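Nitrilotriacetate monooxygenase (Burkholderia pseudomallei, PDB 3SDO) probably acts as an FMN-dependent monooxygenase that inserts an atom of molecular oxygen into an organic substrate. Local coordinates at residues E50-A55 with H411-L416; A152-H157 with I226-R231. All coordinates share one frame; numbering follows the deposited sequence.

Interaction 1 of 2, residues E50-A55 with H411-L416; sequences ENAGIA and HVLPVL
Leu413 reaches across to Ala52 and Ile54, and nearly all of the contact is made by one of its methyl groups. Its CB points to the 50-55 segment, yet stays 5.6 Å from Ala52 CB, so the first atom of the side chain gives direction more than touch. CG lies beside the backbone N and anti to the carbonyl carbon (chi1 -68°). Still 5.2 Å from Ala52 CB, Leu413 CG makes no close contact itself and serves to carry CD1 forward, which continues the chain in extended form (chi2 -179°). This makes CD1 the leading atom. It lies 3.8 Å from Ala52 CB and 3.7 Å from Ala52 O, a van der Waals approach to a methyl and to the carbonyl oxygen of the same residue. From Ile54 the approach is looser, with CG1 at 4.2 Å from Leu413 CD1. The other branch, CD2, remains 5.5 Å from Ile54 CG1; around the side chain stand Phe12, Phe408 and Phe422.

The contact joins the turn that ends helix 39-51, the first of the outer layer of a TIM barrel, to helix 401-418, the last of it; this is the fold of luciferase-like monooxygenases. Helix 401-418 follows strand 393-396, which pairs with strand 11-15, so the contact lies where the barrel closes on itself. Residues 52-55 carry the chain from helix 39-51 into strand 56-59, on the side of the barrel where its strands begin.

The turn that presents Ala52 and Ile54 is a Schellman motif. Gly53, at positive phi (87°), turns the chain out of the helix, and its N bonds back to Glu50 O at 3.1 Å. Nearby, Glu50 OE2 accepts hydrogen bonds from the backbone N atoms of Ser91, Lys92 and Ile93, tying the end of this helix to the loop before strand 94-100.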
loop_
_atom_site.group_PDB
_atom_site.type_symbol
_atom_site.label_atom_id
_atom_site.label_comp_id
_atom_site.label_asym_id
_atom_site.label_seq_id
_atom_site.Cartn_x
_atom_site.Cartn_y
_atom_site.Cartn_z
ATOM N N GLU A 50 15.263 -4.889 12.519
ATOM C CA GLU A 50 15.825 -3.550 12.600
ATOM C C GLU A 50 16.800 -3.440 13.776
ATOM O O GLU A 50 17.878 -2.853 13.659
ATOM C CB GLU A 50 14.711 -2.503 12.749
ATOM C CG GLU A 50 15.216 -1.075 12.888
ATOM C CD GLU A 50 14.082 -0.058 12.923
ATOM O OE1 GLU A 50 13.324 -0.039 13.924
ATOM O OE2 GLU A 50 13.936 0.708 11.940
ATOM N N ASN A 51 16.412 -3.986 14.917
ATOM C CA ASN A 51 17.265 -3.877 16.093
ATOM C C ASN A 51 18.598 -4.650 15.943
ATOM O O ASN A 51 19.565 -4.349 16.636
ATOM C CB ASN A 51 16.509 -4.375 17.319
ATOM C CG ASN A 51 15.420 -3.422 17.765
ATOM O OD1 ASN A 51 15.360 -2.264 17.328
ATOM N ND2 ASN A 51 14.581 -3.892 18.689
ATOM N N ALA A 52 18.632 -5.627 15.033
ATOM C CA ALA A 52 19.825 -6.439 14.752
ATOM C C ALA A 52 20.724 -5.824 13.665
ATOM O O ALA A 52 21.809 -6.342 13.359
ATOM C CB ALA A 52 19.371 -7.853 14.326
ATOM N N GLY A 53 20.267 -4.739 13.058
ATOM C CA GLY A 53 21.016 -4.103 11.983
ATOM C C GLY A 53 20.774 -4.647 10.584
ATOM O O GLY A 53 21.539 -4.360 9.662
ATOM N N ILE A 54 19.698 -5.400 10.404
ATOM C CA ILE A 54 19.290 -5.829 9.073
ATOM C C ILE A 54 18.843 -4.591 8.275
ATOM O O ILE A 54 18.130 -3.736 8.767
ATOM C CB ILE A 54 18.218 -6.958 9.150
ATOM C CG1 ILE A 54 18.864 -8.220 9.702
ATOM C CG2 ILE A 54 17.613 -7.266 7.783
ATOM C CD1 ILE A 54 17.908 -9.405 9.930
ATOM N N ALA A 55 19.307 -4.492 7.044
ATOM C CA ALA A 55 19.179 -3.234 6.260
ATOM C C ALA A 55 17.762 -2.953 5.751
ATOM O O ALA A 55 17.363 -1.793 5.629
ATOM C CB ALA A 55 20.115 -3.280 5.070
ATOM N N HIS A 411 22.141 -15.582 17.054
ATOM C CA HIS A 411 23.260 -16.514 16.997
ATOM C C HIS A 411 24.177 -16.373 15.797
ATOM O O HIS A 411 25.363 -16.549 15.939
ATOM C CB HIS A 411 22.754 -17.938 17.148
ATOM C CG HIS A 411 22.021 -18.144 18.430
ATOM N ND1 HIS A 411 20.656 -18.328 18.483
ATOM C CD2 HIS A 411 22.444 -18.068 19.713
ATOM C CE1 HIS A 411 20.278 -18.419 19.748
ATOM N NE2 HIS A 411 21.345 -18.261 20.514
ATOM N N VAL A 412 23.657 -16.038 14.625
ATOM C CA VAL A 412 24.517 -15.907 13.463
ATOM C C VAL A 412 25.167 -14.526 13.339
ATOM O O VAL A 412 26.399 -14.430 13.158
ATOM C CB VAL A 412 23.798 -16.290 12.163
ATOM C CG1 VAL A 412 24.754 -16.172 11.018
ATOM C CG2 VAL A 412 23.256 -17.730 12.267
ATOM N N LEU A 413 24.376 -13.458 13.463
ATOM C CA LEU A 413 24.932 -12.122 13.261
ATOM C C LEU A 413 26.106 -11.797 14.190
ATOM O O LEU A 413 27.075 -11.211 13.743
ATOM C CB LEU A 413 23.836 -11.038 13.312
ATOM C CG LEU A 413 22.831 -11.050 12.139
ATOM C CD1 LEU A 413 21.765 -9.917 12.256
ATOM C CD2 LEU A 413 23.555 -10.956 10.785
ATOM N N PRO A 414 26.035 -12.166 15.490
ATOM C CA PRO A 414 27.161 -11.891 16.387
ATOM C C PRO A 414 28.455 -12.622 16.015
ATOM O O PRO A 414 29.527 -12.089 16.228
ATOM C CB PRO A 414 26.636 -12.366 17.747
ATOM C CG PRO A 414 25.171 -12.206 17.617
ATOM C CD PRO A 414 24.881 -12.673 16.246
ATOM N N VAL A 415 28.354 -13.831 15.471
ATOM C CA VAL A 415 29.511 -14.544 14.929
ATOM C C VAL A 415 30.073 -13.809 13.715
ATOM O O VAL A 415 31.275 -13.588 13.618
ATOM C CB VAL A 415 29.154 -16.000 14.524
ATOM C CG1 VAL A 415 30.328 -16.665 13.756
ATOM C CG2 VAL A 415 28.743 -16.805 15.760
ATOM N N LEU A 416 29.210 -13.384 12.804
ATOM C CA LEU A 416 29.695 -12.603 11.656
ATOM C C LEU A 416 30.382 -11.308 12.087
ATOM O O LEU A 416 31.451 -10.958 11.551
ATOM C CB LEU A 416 28.579 -12.311 10.661
ATOM C CG LEU A 416 28.060 -13.450 9.797
ATOM C CD1 LEU A 416 26.825 -12.975 9.007
ATOM C CD2 LEU A 416 29.159 -13.947 8.857
#

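Interaction 2 of 2, residues A152-H157 with I226-R231; sequences AIAAEH and IDLAGR
Two neighbouring helices of the layer outside the TIM barrel meet here: helix 150-165, after strand 124-129, and helix 223-232, after strand 215-218. As expected of successive beta-alpha units, the segments run nearly parallel, at 11°, with axes 11.1 Å apart. Leu228 holds CG anti to its own backbone N (chi1 -178°) and opens its two methyls as a fork towards two consecutive alanines. CD1 meets Ala155 CB at 4.0 Å, while CD2 lies 4.1 Å from Ala154 CB. One turn on, Arg231 bends at chi3 and brings NH2 to 3.7 Å from Ala155 CB, its guanidinium oblique to that methyl. NH1 looks back along its own helix to Asp227 OD2, a long salt bridge of 3.8 Å.

Leu228 also lies near Tyr151, which is predicted to bind FMN, so this seam probably borders the cofactor pocket. Thr130 touches both Leu228 and Ala154 from the loop after strand 124-129. No hydrogen bond crosses between the segments and the one charge pair stays within a single helix, so the two helices are joined here by dispersion and burial of methyl groups, with the arginine lying over the exposed edge of the contact.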
loop_
_atom_site.group_PDB
_atom_site.type_symbol
_atom_site.label_atom_id
_atom_site.label_comp_id
_atom_site.label_asym_id
_atom_site.label_seq_id
_atom_site.Cartn_x
_atom_site.Cartn_y
_atom_site.Cartn_z
ATOM N N ALA A 152 9.931 -5.451 -22.315
ATOM C CA ALA A 152 9.799 -4.138 -22.955
ATOM C C ALA A 152 8.821 -3.265 -22.146
ATOM O O ALA A 152 9.107 -2.092 -21.876
ATOM C CB ALA A 152 9.333 -4.279 -24.413
ATOM N N ILE A 153 7.694 -3.849 -21.748
ATOM C CA ILE A 153 6.698 -3.152 -20.925
ATOM C C ILE A 153 7.314 -2.672 -19.614
ATOM O O ILE A 153 7.141 -1.521 -19.231
ATOM C CB ILE A 153 5.457 -4.071 -20.635
ATOM C CG1 ILE A 153 4.614 -4.252 -21.903
ATOM C CG2 ILE A 153 4.568 -3.529 -19.508
ATOM C CD1 ILE A 153 3.499 -5.312 -21.738
ATOM N N ALA A 154 8.027 -3.570 -18.941
ATOM C CA ALA A 154 8.651 -3.285 -17.657
ATOM C C ALA A 154 9.735 -2.200 -17.764
ATOM O O ALA A 154 9.858 -1.340 -16.895
ATOM C CB ALA A 154 9.246 -4.574 -17.072
ATOM N N ALA A 155 10.512 -2.234 -18.833
ATOM C CA ALA A 155 11.565 -1.237 -19.021
ATOM C C ALA A 155 10.964 0.149 -19.213
ATOM O O ALA A 155 11.431 1.105 -18.598
ATOM C CB ALA A 155 12.483 -1.608 -20.215
ATOM N N GLU A 156 9.958 0.265 -20.089
ATOM C CA GLU A 156 9.313 1.555 -20.338
ATOM C C GLU A 156 8.580 2.076 -19.087
ATOM O O GLU A 156 8.646 3.258 -18.768
ATOM C CB GLU A 156 8.327 1.481 -21.513
ATOM C CG GLU A 156 7.849 2.859 -21.954
ATOM C CD GLU A 156 6.830 2.832 -23.075
ATOM O OE1 GLU A 156 6.796 1.838 -23.839
ATOM O OE2 GLU A 156 6.055 3.810 -23.172
ATOM N N HIS A 157 7.875 1.184 -18.415
ATOM C CA HIS A 157 7.146 1.492 -17.177
ATOM C C HIS A 157 8.096 2.088 -16.123
ATOM O O HIS A 157 7.800 3.116 -15.496
ATOM C CB HIS A 157 6.494 0.192 -16.675
ATOM C CG HIS A 157 5.603 0.347 -15.484
ATOM N ND1 HIS A 157 6.095 0.544 -14.213
ATOM C CD2 HIS A 157 4.253 0.258 -15.359
ATOM C CE1 HIS A 157 5.085 0.585 -13.356
ATOM N NE2 HIS A 157 3.956 0.430 -14.030
ATOM N N ILE A 226 18.170 -10.692 -16.685
ATOM C CA ILE A 226 19.505 -10.276 -16.240
ATOM C C ILE A 226 19.905 -8.961 -16.897
ATOM O O ILE A 226 20.453 -8.066 -16.261
ATOM C CB ILE A 226 20.540 -11.383 -16.508
ATOM C CG1 ILE A 226 20.296 -12.531 -15.537
ATOM C CG2 ILE A 226 21.985 -10.872 -16.337
ATOM C CD1 ILE A 226 21.066 -13.810 -15.860
ATOM N N ASP A 227 19.603 -8.838 -18.181
ATOM C CA ASP A 227 19.913 -7.628 -18.899
ATOM C C ASP A 227 19.130 -6.414 -18.368
ATOM O O ASP A 227 19.678 -5.317 -18.219
ATOM C CB ASP A 227 19.621 -7.818 -20.380
ATOM C CG ASP A 227 20.319 -6.791 -21.228
ATOM O OD1 ASP A 227 21.565 -6.674 -21.107
ATOM O OD2 ASP A 227 19.621 -6.099 -21.993
ATOM N N LEU A 228 17.845 -6.597 -18.102
ATOM C CA LEU A 228 17.079 -5.515 -17.502
ATOM C C LEU A 228 17.698 -5.140 -16.161
ATOM O O LEU A 228 17.834 -3.962 -15.870
ATOM C CB LEU A 228 15.604 -5.896 -17.333
ATOM C CG LEU A 228 14.688 -4.815 -16.765
ATOM C CD1 LEU A 228 14.724 -3.555 -17.576
ATOM C CD2 LEU A 228 13.253 -5.369 -16.642
ATOM N N ALA A 229 18.088 -6.128 -15.359
ATOM C CA ALA A 229 18.684 -5.844 -14.032
ATOM C C ALA A 229 19.957 -5.012 -14.162
ATOM O O ALA A 229 20.154 -4.033 -13.439
ATOM C CB ALA A 229 18.963 -7.143 -13.261
ATOM N N GLY A 230 20.827 -5.416 -15.086
ATOM C CA GLY A 230 22.072 -4.686 -15.376
ATOM C C GLY A 230 21.853 -3.250 -15.829
ATOM O O GLY A 230 22.611 -2.351 -15.438
ATOM N N ARG A 231 20.804 -3.024 -16.621
ATOM C CA ARG A 231 20.493 -1.689 -17.123
ATOM C C ARG A 231 19.770 -0.805 -16.119
ATOM O O ARG A 231 19.808 0.420 -16.260
ATOM C CB ARG A 231 19.613 -1.777 -18.361
ATOM C CG ARG A 231 20.371 -2.241 -19.602
ATOM C CD ARG A 231 19.439 -2.833 -20.633
ATOM N NE ARG A 231 18.247 -2.012 -20.826
ATOM C CZ ARG A 231 17.013 -2.491 -21.033
ATOM N NH1 ARG A 231 16.762 -3.805 -21.070
ATOM N NH2 ARG A 231 16.008 -1.642 -21.204
#

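How the interactions relate
Both contacts lie in the layer outside one parallel barrel sheet, but at different seams. In chain order the segments run 50-55, 152-157, 226-231, 411-416, so interaction 2 is nested inside the long loop closed by interaction 1. The first sets the turn after helix 39-51 against helix 401-418, where strands 11-15 and 393-396 pair; the second joins helices that follow the adjacent strands 124-129 and 215-218. Their centres are 33 Å apart and their nearest atoms about 19 Å, on opposite sides of the chain's centre. Of the two, only interaction 2 lies close to the predicted FMN site, while interaction 1 belongs to the seam where the barrel closes.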